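Local coordinates for protein hypothetic aldehyde deformylating oxygenase (Sulfolobus tokodaii, PDB 5V4T) that binds iron(III) within a ferritin-like helical bundle and probably acts as an oxidoreductase that deformylates aldehydes, at residues N4-P9 with K69-T74; K17-H22 with K120-T125; A21-A26 with D62-Y67; V90-S95 with A103-M108. All coordinates share one frame; numbering follows the deposited sequence.

Overall arrangement
Contacts 1, 2 and 3 cluster at one end of a helical bundle, their centres 11 to 13 Å apart, and all three touch one another. Contact 4 lies on the opposite side of the chain's centre from contacts 1 and 2, about 33 Å from contact 1, centre to centre. Helix 10-23 serves both contacts 2 and 3, which share Ala21 and His22, while helix 98-128 runs from contact 4 to contact 2. Along the chain, contact 3 is nested in the loop closed by contact 1, and contact 4 in that closed by contact 2. Contact 3 comes nearest the iron, with the Phe23 side chain about 8 Å from the ion; Leu122 of contact 2 and Arg105 of contact 4 are about 13 and 12 Å away.

Contact 1: N4-P9 with K69-T74; sequences NWFSTP and KEDPLT
Phe6 and Asp71 mark the closest backbone approach, but their CA atoms are still 9.5 Å apart, and side chains span the gap between the two loops. Segment 4-9 folds into a type I beta turn from Trp5 to Thr8, closed by Thr8 N on Trp5 O at 2.9 Å, and Pro9 then takes the N-cap position of helix 10-23. The facing segment, 69-74, has no regular secondary structure. Trp5 reaches across, its CG anti to the backbone N (chi1 172°), and gives its indole N-H to Asp71: NE1 and OD2 are 2.8 Å apart, with a fairly straight N-H...O angle of 158°. The oxygen lies almost in the indole plane and accepts through its anti lone pair, while the carboxylate is turned steeply, by 74°, against the ring. In the fold, this bond ties the N-terminal loop leading into helix 10-23 to the connection between helices 49-67 and 80-93, within a ferritin-like bundle and away from the iron site. The other carboxylate oxygen, OD1, forms a salt bridge with Lys17 of helix 10-23, so Asp71 is gripped at both oxygens. The indole turns its edge to one face of Phe6, with Trp5 CD1 3.6 Å above the ring plane, over its centre. At the edge of the same ring, Phe6 CZ meets the carbonyl Glu70 O at 3.7 Å. A leucine in place of Trp5 would probably leave Asp71 OD2 without its N-H donor and uncover that face of Phe6. The indole also rests on Arg13, Ile16 and Lys17, which places it against the first turns of helix 10-23.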
# COMPACT_ATOMS: atom_id res chain seq x y z
N ASN A 4 0.23 -23.40 -10.28
CA ASN A 4 -1.18 -23.58 -10.02
C ASN A 4 -2.06 -22.34 -10.04
O ASN A 4 -3.18 -22.40 -9.60
CB ASN A 4 -1.42 -24.35 -8.71
CG ASN A 4 -0.76 -23.67 -7.51
OD1 ASN A 4 0.24 -22.95 -7.64
ND2 ASN A 4 -1.34 -23.88 -6.35
N TRP A 5 -1.57 -21.25 -10.57
CA TRP A 5 -2.35 -20.06 -10.66
C TRP A 5 -3.68 -20.28 -11.43
O TRP A 5 -4.77 -19.98 -10.92
CB TRP A 5 -1.54 -18.98 -11.33
CG TRP A 5 -2.32 -17.70 -11.65
CD1 TRP A 5 -2.79 -17.30 -12.87
CD2 TRP A 5 -2.76 -16.68 -10.72
NE1 TRP A 5 -3.43 -16.08 -12.79
CE2 TRP A 5 -3.47 -15.70 -11.46
CE3 TRP A 5 -2.60 -16.50 -9.33
CZ2 TRP A 5 -3.97 -14.56 -10.87
CZ3 TRP A 5 -3.15 -15.40 -8.76
CH2 TRP A 5 -3.83 -14.43 -9.51
N PHE A 6 -3.61 -20.88 -12.64
CA PHE A 6 -4.81 -20.97 -13.43
C PHE A 6 -5.78 -22.01 -12.94
O PHE A 6 -6.97 -21.96 -13.30
CB PHE A 6 -4.49 -21.09 -14.95
CG PHE A 6 -4.09 -19.81 -15.56
CD1 PHE A 6 -4.98 -18.76 -15.60
CD2 PHE A 6 -2.83 -19.60 -16.01
CE1 PHE A 6 -4.59 -17.55 -16.13
CE2 PHE A 6 -2.43 -18.39 -16.52
CZ PHE A 6 -3.33 -17.37 -16.60
N SER A 7 -5.34 -22.92 -12.08
CA SER A 7 -6.28 -23.80 -11.45
C SER A 7 -6.95 -23.21 -10.21
O SER A 7 -7.84 -23.78 -9.64
CB SER A 7 -5.60 -25.14 -11.16
OG SER A 7 -4.47 -25.00 -10.41
N THR A 8 -6.53 -22.03 -9.81
CA THR A 8 -7.27 -21.26 -8.82
C THR A 8 -8.60 -20.74 -9.40
O THR A 8 -8.64 -20.30 -10.56
CB THR A 8 -6.33 -20.12 -8.33
OG1 THR A 8 -5.07 -20.70 -7.94
CG2 THR A 8 -6.94 -19.28 -7.19
N PRO A 9 -9.67 -20.73 -8.60
CA PRO A 9 -10.93 -20.19 -9.10
C PRO A 9 -10.85 -18.78 -9.62
O PRO A 9 -10.11 -17.94 -9.11
CB PRO A 9 -11.88 -20.33 -7.90
CG PRO A 9 -11.33 -21.51 -7.16
CD PRO A 9 -9.85 -21.26 -7.23
N LYS A 69 3.37 -11.21 -15.32
CA LYS A 69 3.73 -11.26 -16.79
C LYS A 69 2.63 -11.95 -17.62
O LYS A 69 2.25 -11.47 -18.67
CB LYS A 69 5.03 -12.07 -16.99
CG LYS A 69 6.33 -11.37 -16.66
CD LYS A 69 6.35 -9.98 -17.24
CE LYS A 69 7.72 -9.35 -17.21
NZ LYS A 69 7.51 -7.91 -17.50
N GLU A 70 2.17 -13.10 -17.11
CA GLU A 70 1.22 -14.00 -17.79
C GLU A 70 -0.25 -13.84 -17.42
O GLU A 70 -1.14 -14.65 -17.79
CB GLU A 70 1.72 -15.43 -17.64
CG GLU A 70 3.11 -15.55 -18.27
CD GLU A 70 3.70 -16.95 -18.26
OE1 GLU A 70 3.18 -17.82 -17.54
OE2 GLU A 70 4.70 -17.19 -18.99
N ASP A 71 -0.53 -12.78 -16.68
CA ASP A 71 -1.90 -12.43 -16.36
C ASP A 71 -1.84 -10.97 -15.94
O ASP A 71 -2.04 -10.62 -14.79
CB ASP A 71 -2.48 -13.36 -15.32
CG ASP A 71 -4.00 -13.29 -15.21
OD1 ASP A 71 -4.65 -12.44 -15.88
OD2 ASP A 71 -4.56 -14.11 -14.46
N PRO A 72 -1.61 -10.07 -16.91
CA PRO A 72 -1.22 -8.73 -16.50
C PRO A 72 -2.28 -7.89 -15.81
O PRO A 72 -3.48 -8.09 -15.94
CB PRO A 72 -0.75 -8.07 -17.81
CG PRO A 72 -0.53 -9.20 -18.78
CD PRO A 72 -1.42 -10.31 -18.36
N LEU A 73 -1.79 -6.95 -14.99
CA LEU A 73 -2.61 -6.11 -14.16
C LEU A 73 -3.13 -4.87 -14.88
O LEU A 73 -3.81 -4.04 -14.30
CB LEU A 73 -1.81 -5.68 -12.91
CG LEU A 73 -1.32 -6.82 -11.98
CD1 LEU A 73 -0.64 -6.24 -10.73
CD2 LEU A 73 -2.45 -7.73 -11.55
N THR A 74 -2.76 -4.73 -16.13
CA THR A 74 -3.29 -3.63 -16.97
C THR A 74 -4.79 -3.74 -17.15
O THR A 74 -5.45 -2.76 -17.40
CB THR A 74 -2.54 -3.63 -18.30
OG1 THR A 74 -2.48 -4.96 -18.82
CG2 THR A 74 -1.15 -3.13 -18.08

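Contact 2: K17-H22 with K120-T125; sequences KYLSAH and KILNET
Leu19 meets both Ile121 and Leu122, and apolar contact carries most of the interface. The tightest point is Leu19 CD1 against Ile121 CG2 at 3.3 Å, closer than usual for two carbons, with the two side chains crossing at about a right angle. Ile121 offers this methyl because CG2 is the branch anti to its backbone N, while CG1 lies beside it (chi1 -63°). Leu122 meets the root of the same leucine: its CD2 sits 3.9 Å from Leu19 CB, and this methyl also lies near Ser20 OG.

The hydroxyls of Ser20 and Thr125 bond to carbonyls of their own helices. Ser20 OG binds that of Ile16, one turn back, so it is satisfied although it borders leucine methyls. Likewise, Thr125 OG1 donates to Ile121 O at 2.9 Å from above the carbonyl plane, and that oxygen also accepts Thr125 N.

The segment axes come within 10.3 Å and their N-to-C directions are 140° apart, nearer antiparallel than parallel. Leu122 also touches Ile138 of helix 132-155, which carries the iron ligands Glu145 and His148. The contact is thus part of the apolar interior of a ferritin-like bundle, where helices 10-23 and 98-128 pack together.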
# COMPACT_ATOMS: atom_id res chain seq x y z
N LYS A 17 -5.69 -10.18 -8.25
CA LYS A 17 -5.22 -9.20 -9.17
C LYS A 17 -5.68 -7.82 -8.80
O LYS A 17 -4.94 -6.85 -8.99
CB LYS A 17 -5.70 -9.51 -10.60
CG LYS A 17 -4.95 -10.65 -11.23
CD LYS A 17 -5.46 -10.87 -12.66
CE LYS A 17 -5.00 -9.76 -13.57
NZ LYS A 17 -5.50 -9.98 -14.97
N TYR A 18 -6.90 -7.69 -8.31
CA TYR A 18 -7.42 -6.36 -7.98
C TYR A 18 -6.63 -5.70 -6.85
O TYR A 18 -6.17 -4.55 -6.97
CB TYR A 18 -8.84 -6.44 -7.57
CG TYR A 18 -9.47 -5.15 -7.11
CD1 TYR A 18 -9.78 -4.13 -8.03
CD2 TYR A 18 -9.67 -4.88 -5.76
CE1 TYR A 18 -10.37 -2.97 -7.60
CE2 TYR A 18 -10.27 -3.70 -5.33
CZ TYR A 18 -10.60 -2.74 -6.29
OH TYR A 18 -11.16 -1.52 -5.91
N LEU A 19 -6.37 -6.51 -5.84
CA LEU A 19 -5.58 -6.03 -4.72
C LEU A 19 -4.13 -5.80 -5.10
O LEU A 19 -3.52 -4.84 -4.69
CB LEU A 19 -5.67 -6.97 -3.52
CG LEU A 19 -7.01 -6.94 -2.83
CD1 LEU A 19 -7.07 -8.12 -1.90
CD2 LEU A 19 -7.27 -5.60 -2.11
N SER A 20 -3.54 -6.68 -5.90
CA SER A 20 -2.18 -6.52 -6.35
C SER A 20 -2.01 -5.22 -7.14
O SER A 20 -0.97 -4.56 -7.04
CB SER A 20 -1.71 -7.70 -7.19
OG SER A 20 -1.75 -8.88 -6.42
N ALA A 21 -3.03 -4.85 -7.93
CA ALA A 21 -2.93 -3.60 -8.70
C ALA A 21 -2.83 -2.36 -7.80
O ALA A 21 -2.31 -1.30 -8.25
CB ALA A 21 -4.17 -3.45 -9.59
N HIS A 22 -3.29 -2.44 -6.57
CA HIS A 22 -3.08 -1.35 -5.60
C HIS A 22 -1.61 -1.19 -5.23
O HIS A 22 -1.17 -0.09 -4.93
CB HIS A 22 -3.92 -1.52 -4.33
CG HIS A 22 -5.39 -1.38 -4.56
ND1 HIS A 22 -6.12 -2.22 -5.40
CD2 HIS A 22 -6.31 -0.58 -3.96
CE1 HIS A 22 -7.39 -1.87 -5.37
NE2 HIS A 22 -7.53 -0.89 -4.48
N LYS A 120 -2.44 -8.37 4.28
CA LYS A 120 -3.11 -9.42 5.07
C LYS A 120 -3.99 -10.26 4.16
O LYS A 120 -3.95 -11.51 4.21
CB LYS A 120 -3.98 -8.78 6.17
CG LYS A 120 -5.06 -9.72 6.73
CD LYS A 120 -6.05 -8.90 7.61
CE LYS A 120 -7.35 -9.65 7.91
NZ LYS A 120 -6.98 -10.76 8.85
N ILE A 121 -4.81 -9.64 3.37
CA ILE A 121 -5.70 -10.38 2.48
C ILE A 121 -4.90 -11.20 1.48
O ILE A 121 -5.13 -12.37 1.30
CB ILE A 121 -6.66 -9.45 1.75
CG1 ILE A 121 -7.59 -8.73 2.76
CG2 ILE A 121 -7.42 -10.19 0.67
CD1 ILE A 121 -8.28 -7.55 2.11
N LEU A 122 -3.89 -10.58 0.87
CA LEU A 122 -3.03 -11.32 -0.09
C LEU A 122 -2.31 -12.48 0.52
O LEU A 122 -2.17 -13.54 -0.13
CB LEU A 122 -2.07 -10.37 -0.87
CG LEU A 122 -2.80 -9.40 -1.77
CD1 LEU A 122 -1.84 -8.36 -2.30
CD2 LEU A 122 -3.48 -10.12 -2.94
N ASN A 123 -1.79 -12.30 1.75
CA ASN A 123 -1.13 -13.40 2.47
C ASN A 123 -2.06 -14.57 2.75
O ASN A 123 -1.82 -15.69 2.40
CB ASN A 123 -0.58 -12.82 3.78
CG ASN A 123 0.29 -13.76 4.53
OD1 ASN A 123 0.67 -14.85 4.10
ND2 ASN A 123 0.65 -13.34 5.73
N GLU A 124 -3.15 -14.25 3.39
CA GLU A 124 -4.14 -15.27 3.77
C GLU A 124 -4.70 -16.01 2.55
O GLU A 124 -4.81 -17.23 2.56
CB GLU A 124 -5.27 -14.62 4.51
CG GLU A 124 -4.82 -14.12 5.86
CD GLU A 124 -5.91 -13.48 6.68
OE1 GLU A 124 -7.04 -13.31 6.19
OE2 GLU A 124 -5.61 -13.17 7.87
N THR A 125 -5.00 -15.26 1.51
CA THR A 125 -5.64 -15.82 0.32
C THR A 125 -4.64 -16.70 -0.45
O THR A 125 -4.97 -17.83 -0.88
CB THR A 125 -6.23 -14.72 -0.58
OG1 THR A 125 -7.21 -14.01 0.17
CG2 THR A 125 -6.87 -15.35 -1.80

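Contact 3: A21-A26 with D62-Y67; sequences AHFYPA and DFFNEY
Phe23 and Tyr24 form an aromatic and apolar contact with Phe64 and Asn65 where helix 10-23 gives way to loop and lies against the last turns of helix 49-67. The backbones are closest at Tyr24 and Phe64, whose CA atoms are 6.5 Å apart. There the side chains slide past each other in opposite directions, with Tyr24 CB against Phe64 CB at 3.6 Å. Tyr24 CG is anti to its backbone N (chi1 -176°), which carries the phenol across helix 49-67, over Asn65. One face of the phenol ring looks onto Asn65 N, and Tyr24 CZ comes within 3.6 Å of Asn65 CB. Phe23 turns the other way. Its CB approaches Phe64 CE2 obliquely, at 3.4 Å, while the two rings run nearly parallel, 20° apart, but so displaced that they barely overlap, with centroids 5.6 Å apart. A serine in place of Tyr24 would keep the CB contact with Phe64 but would probably leave Asn65 CB and the backbone at Asn65 without the ring that lies over them, opening a gap beside helix 49-67. Just beyond, Pro25 centres an inverse gamma turn, closed by Ala26 N on Tyr24 O at 2.8 Å. The Phe23 side chain lies about 7 Å from that of the iron ligand Glu57. Phe23 packs on Ala115, Leu119 and Leu122 of helix 98-128, and Phe64 on Phe134, Ile138 and Ile141 of helix 132-155, so the aromatic pair sits among four helices.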
# COMPACT_ATOMS: atom_id res chain seq x y z
N ALA A 21 -3.03 -4.85 -7.93
CA ALA A 21 -2.93 -3.60 -8.70
C ALA A 21 -2.83 -2.36 -7.80
O ALA A 21 -2.31 -1.30 -8.25
CB ALA A 21 -4.17 -3.45 -9.59
N HIS A 22 -3.29 -2.44 -6.57
CA HIS A 22 -3.08 -1.35 -5.60
C HIS A 22 -1.61 -1.19 -5.23
O HIS A 22 -1.17 -0.09 -4.93
CB HIS A 22 -3.92 -1.52 -4.33
CG HIS A 22 -5.39 -1.38 -4.56
ND1 HIS A 22 -6.12 -2.22 -5.40
CD2 HIS A 22 -6.31 -0.58 -3.96
CE1 HIS A 22 -7.39 -1.87 -5.37
NE2 HIS A 22 -7.53 -0.89 -4.48
N PHE A 23 -0.86 -2.27 -5.28
CA PHE A 23 0.60 -2.18 -5.11
C PHE A 23 1.36 -1.90 -6.37
O PHE A 23 2.51 -1.43 -6.33
CB PHE A 23 1.12 -3.49 -4.51
CG PHE A 23 0.52 -3.78 -3.17
CD1 PHE A 23 -0.71 -4.40 -3.04
CD2 PHE A 23 1.17 -3.38 -2.01
CE1 PHE A 23 -1.29 -4.64 -1.80
CE2 PHE A 23 0.57 -3.60 -0.77
CZ PHE A 23 -0.66 -4.22 -0.67
N TYR A 24 0.76 -2.22 -7.50
CA TYR A 24 1.38 -2.06 -8.81
C TYR A 24 0.31 -1.67 -9.84
O TYR A 24 -0.19 -2.51 -10.59
CB TYR A 24 2.09 -3.38 -9.19
CG TYR A 24 2.86 -3.28 -10.49
CD1 TYR A 24 3.95 -2.42 -10.59
CD2 TYR A 24 2.47 -3.99 -11.60
CE1 TYR A 24 4.65 -2.29 -11.78
CE2 TYR A 24 3.16 -3.85 -12.82
CZ TYR A 24 4.25 -3.01 -12.89
OH TYR A 24 4.96 -2.87 -14.06
N PRO A 25 -0.09 -0.37 -9.85
CA PRO A 25 -1.26 0.08 -10.61
C PRO A 25 -0.98 0.23 -12.10
O PRO A 25 -0.91 1.36 -12.63
CB PRO A 25 -1.61 1.42 -9.94
CG PRO A 25 -0.27 1.94 -9.45
CD PRO A 25 0.40 0.69 -8.94
N ALA A 26 -0.75 -0.90 -12.75
CA ALA A 26 -0.25 -0.94 -14.09
C ALA A 26 -1.14 -0.19 -15.07
O ALA A 26 -0.60 0.41 -15.97
CB ALA A 26 -0.08 -2.39 -14.55
N ASP A 62 8.73 -4.62 -8.98
CA ASP A 62 9.31 -5.66 -9.85
C ASP A 62 8.73 -7.04 -9.54
O ASP A 62 8.54 -7.83 -10.43
CB ASP A 62 10.81 -5.67 -9.81
CG ASP A 62 11.42 -4.41 -10.46
OD1 ASP A 62 10.70 -3.73 -11.23
OD2 ASP A 62 12.56 -4.06 -10.12
N PHE A 63 8.49 -7.35 -8.28
CA PHE A 63 7.84 -8.61 -7.90
C PHE A 63 6.47 -8.76 -8.59
O PHE A 63 6.13 -9.82 -9.15
CB PHE A 63 7.76 -8.70 -6.38
CG PHE A 63 6.79 -9.72 -5.90
CD1 PHE A 63 7.11 -11.08 -5.92
CD2 PHE A 63 5.53 -9.32 -5.52
CE1 PHE A 63 6.17 -12.02 -5.56
CE2 PHE A 63 4.59 -10.25 -5.12
CZ PHE A 63 4.92 -11.62 -5.18
N PHE A 64 5.65 -7.72 -8.52
CA PHE A 64 4.31 -7.82 -9.09
C PHE A 64 4.40 -7.87 -10.61
O PHE A 64 3.68 -8.63 -11.23
CB PHE A 64 3.41 -6.68 -8.63
CG PHE A 64 2.98 -6.80 -7.21
CD1 PHE A 64 2.04 -7.78 -6.82
CD2 PHE A 64 3.58 -6.02 -6.21
CE1 PHE A 64 1.64 -7.89 -5.48
CE2 PHE A 64 3.17 -6.15 -4.91
CZ PHE A 64 2.24 -7.10 -4.53
N ASN A 65 5.29 -7.09 -11.18
CA ASN A 65 5.38 -7.07 -12.66
C ASN A 65 5.82 -8.41 -13.16
O ASN A 65 5.27 -8.92 -14.11
CB ASN A 65 6.31 -5.93 -13.05
CG ASN A 65 6.53 -5.82 -14.54
OD1 ASN A 65 5.60 -5.62 -15.29
ND2 ASN A 65 7.74 -5.99 -14.95
N GLU A 66 6.79 -9.03 -12.51
CA GLU A 66 7.25 -10.35 -12.90
C GLU A 66 6.23 -11.43 -12.66
O GLU A 66 6.02 -12.30 -13.49
CB GLU A 66 8.53 -10.72 -12.16
CG GLU A 66 9.74 -9.87 -12.59
CD GLU A 66 10.02 -9.94 -14.10
OE1 GLU A 66 9.79 -11.02 -14.74
OE2 GLU A 66 10.48 -8.90 -14.65
N TYR A 67 5.56 -11.39 -11.51
CA TYR A 67 4.61 -12.40 -11.21
C TYR A 67 3.46 -12.43 -12.23
O TYR A 67 2.99 -13.53 -12.57
CB TYR A 67 4.01 -12.22 -9.79
CG TYR A 67 3.24 -13.43 -9.33
CD1 TYR A 67 3.88 -14.49 -8.71
CD2 TYR A 67 1.87 -13.57 -9.60
CE1 TYR A 67 3.18 -15.64 -8.31
CE2 TYR A 67 1.16 -14.73 -9.22
CZ TYR A 67 1.83 -15.76 -8.58
OH TYR A 67 1.12 -16.88 -8.24

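Contact 4: V90-S95 with A103-M108; sequences VEDFQS and ATRFHM
Asp92 and Arg105 cross at about a right angle, and their salt bridge joins the end of helix 80-93 to helix 98-128. Arg105 leaves its backbone extended, then bends at the third torsion (chi3 -66°), which turns the NE edge of the guanidinium toward the aspartate. NE donates to Asp92 OD2 over 2.8 Å with an N-H...O angle of 154°. Seen from the arginine, the acceptor lies nearly in the guanidinium plane; seen from the aspartate, the N-H comes from well above the carboxylate plane, and the two flat groups are turned 51° against each other. The aliphatic part of Arg105 lies close by as well, its CD 3.4 Å from Asp92 OD2. A water completes the bridge on the same guanidinium edge: it donates to Asp92 OD1 at 2.7 Å and accepts from Arg105 NH2 at 2.9 Å, so both carboxylate oxygens are linked to the arginine, one directly and one through water.

The backbone on each side departs from regular helix. The helix ends at Phe93, just past Asp92, and Asp92 O takes both Ser95 OG, at 2.6 Å, and Ser95 N. Around Arg105, helix 98-128 widens into a pi-type turn, with Met108 N on Ala103 O.

Asp92 OD2 has a second cationic partner in Arg165. Two guanidinium groups on one oxygen of this buried aspartate tie helices 80-93, 98-128 and 159-179 together, and would probably stabilise the ionised carboxylate.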
# COMPACT_ATOMS: atom_id res chain seq x y z
N VAL A 90 1.72 13.23 -4.79
CA VAL A 90 2.54 14.09 -5.65
C VAL A 90 2.57 15.53 -5.07
O VAL A 90 3.65 16.16 -4.94
CB VAL A 90 2.01 14.06 -7.09
CG1 VAL A 90 2.65 15.18 -7.92
CG2 VAL A 90 2.25 12.71 -7.73
N GLU A 91 1.41 16.06 -4.73
CA GLU A 91 1.33 17.40 -4.07
C GLU A 91 2.16 17.48 -2.80
O GLU A 91 2.92 18.43 -2.55
CB GLU A 91 -0.15 17.73 -3.82
CG GLU A 91 -0.98 17.84 -5.08
CD GLU A 91 -2.43 18.22 -4.83
OE1 GLU A 91 -2.87 18.26 -3.66
OE2 GLU A 91 -3.14 18.44 -5.83
N ASP A 92 2.07 16.45 -1.97
CA ASP A 92 2.85 16.39 -0.76
C ASP A 92 4.35 16.43 -1.01
O ASP A 92 5.06 17.10 -0.26
CB ASP A 92 2.48 15.16 0.08
CG ASP A 92 1.10 15.33 0.78
OD1 ASP A 92 0.57 16.49 0.82
OD2 ASP A 92 0.55 14.31 1.24
N PHE A 93 4.81 15.70 -2.01
CA PHE A 93 6.24 15.70 -2.33
C PHE A 93 6.75 17.09 -2.72
O PHE A 93 7.94 17.41 -2.47
CB PHE A 93 6.54 14.73 -3.44
CG PHE A 93 6.99 13.40 -2.93
CD1 PHE A 93 8.27 13.20 -2.54
CD2 PHE A 93 6.12 12.36 -2.82
CE1 PHE A 93 8.71 11.99 -2.10
CE2 PHE A 93 6.53 11.13 -2.39
CZ PHE A 93 7.83 10.93 -1.99
N GLN A 94 5.83 17.86 -3.26
CA GLN A 94 6.14 19.21 -3.77
C GLN A 94 5.86 20.26 -2.73
O GLN A 94 6.07 21.46 -2.98
CB GLN A 94 5.30 19.50 -5.01
CG GLN A 94 5.61 18.64 -6.20
CD GLN A 94 4.49 18.58 -7.24
OE1 GLN A 94 3.28 18.86 -7.01
NE2 GLN A 94 4.89 18.21 -8.41
N SER A 95 5.41 19.88 -1.55
CA SER A 95 5.05 20.83 -0.53
C SER A 95 6.21 21.20 0.34
O SER A 95 7.27 20.55 0.43
CB SER A 95 3.93 20.28 0.36
OG SER A 95 4.43 19.21 1.19
N ALA A 103 5.26 11.47 5.29
CA ALA A 103 5.28 10.47 6.36
C ALA A 103 3.88 10.10 6.83
O ALA A 103 3.63 8.96 7.19
CB ALA A 103 6.11 10.94 7.51
N THR A 104 2.97 11.08 6.85
CA THR A 104 1.59 10.78 7.22
C THR A 104 0.76 10.17 6.10
O THR A 104 0.02 9.18 6.34
CB THR A 104 0.95 12.06 7.79
OG1 THR A 104 1.16 13.16 6.91
CG2 THR A 104 1.57 12.37 9.05
N ARG A 105 0.80 10.74 4.90
CA ARG A 105 0.00 10.20 3.81
C ARG A 105 0.51 8.84 3.36
O ARG A 105 -0.30 7.91 3.15
CB ARG A 105 -0.05 11.13 2.60
CG ARG A 105 -0.82 10.55 1.42
CD ARG A 105 -0.79 11.42 0.19
NE ARG A 105 -1.51 12.66 0.42
CZ ARG A 105 -2.79 12.92 0.14
NH1 ARG A 105 -3.57 12.02 -0.37
NH2 ARG A 105 -3.30 14.14 0.47
N PHE A 106 1.83 8.73 3.25
CA PHE A 106 2.41 7.49 2.69
C PHE A 106 2.76 6.53 3.81
O PHE A 106 2.08 5.47 3.96
CB PHE A 106 3.64 7.76 1.82
CG PHE A 106 4.05 6.53 1.07
CD1 PHE A 106 3.28 6.05 0.01
CD2 PHE A 106 5.18 5.84 1.43
CE1 PHE A 106 3.62 4.88 -0.64
CE2 PHE A 106 5.53 4.67 0.77
CZ PHE A 106 4.74 4.19 -0.26
N HIS A 107 3.72 6.84 4.68
CA HIS A 107 4.11 5.82 5.62
C HIS A 107 2.97 5.39 6.54
O HIS A 107 2.81 4.21 6.85
CB HIS A 107 5.34 6.23 6.39
CG HIS A 107 6.51 6.54 5.51
ND1 HIS A 107 6.59 7.66 4.71
CD2 HIS A 107 7.62 5.82 5.25
CE1 HIS A 107 7.72 7.64 4.02
NE2 HIS A 107 8.37 6.53 4.35
N MET A 108 2.27 6.36 7.14
CA MET A 108 1.23 5.99 8.10
C MET A 108 -0.03 5.46 7.44
O MET A 108 -0.45 4.39 7.79
CB MET A 108 0.84 7.19 9.01
CG MET A 108 2.00 7.72 9.85
SD MET A 108 2.72 6.56 11.04
CE MET A 108 4.25 6.09 10.20
O HOH W 1 -2.00 16.50 1.50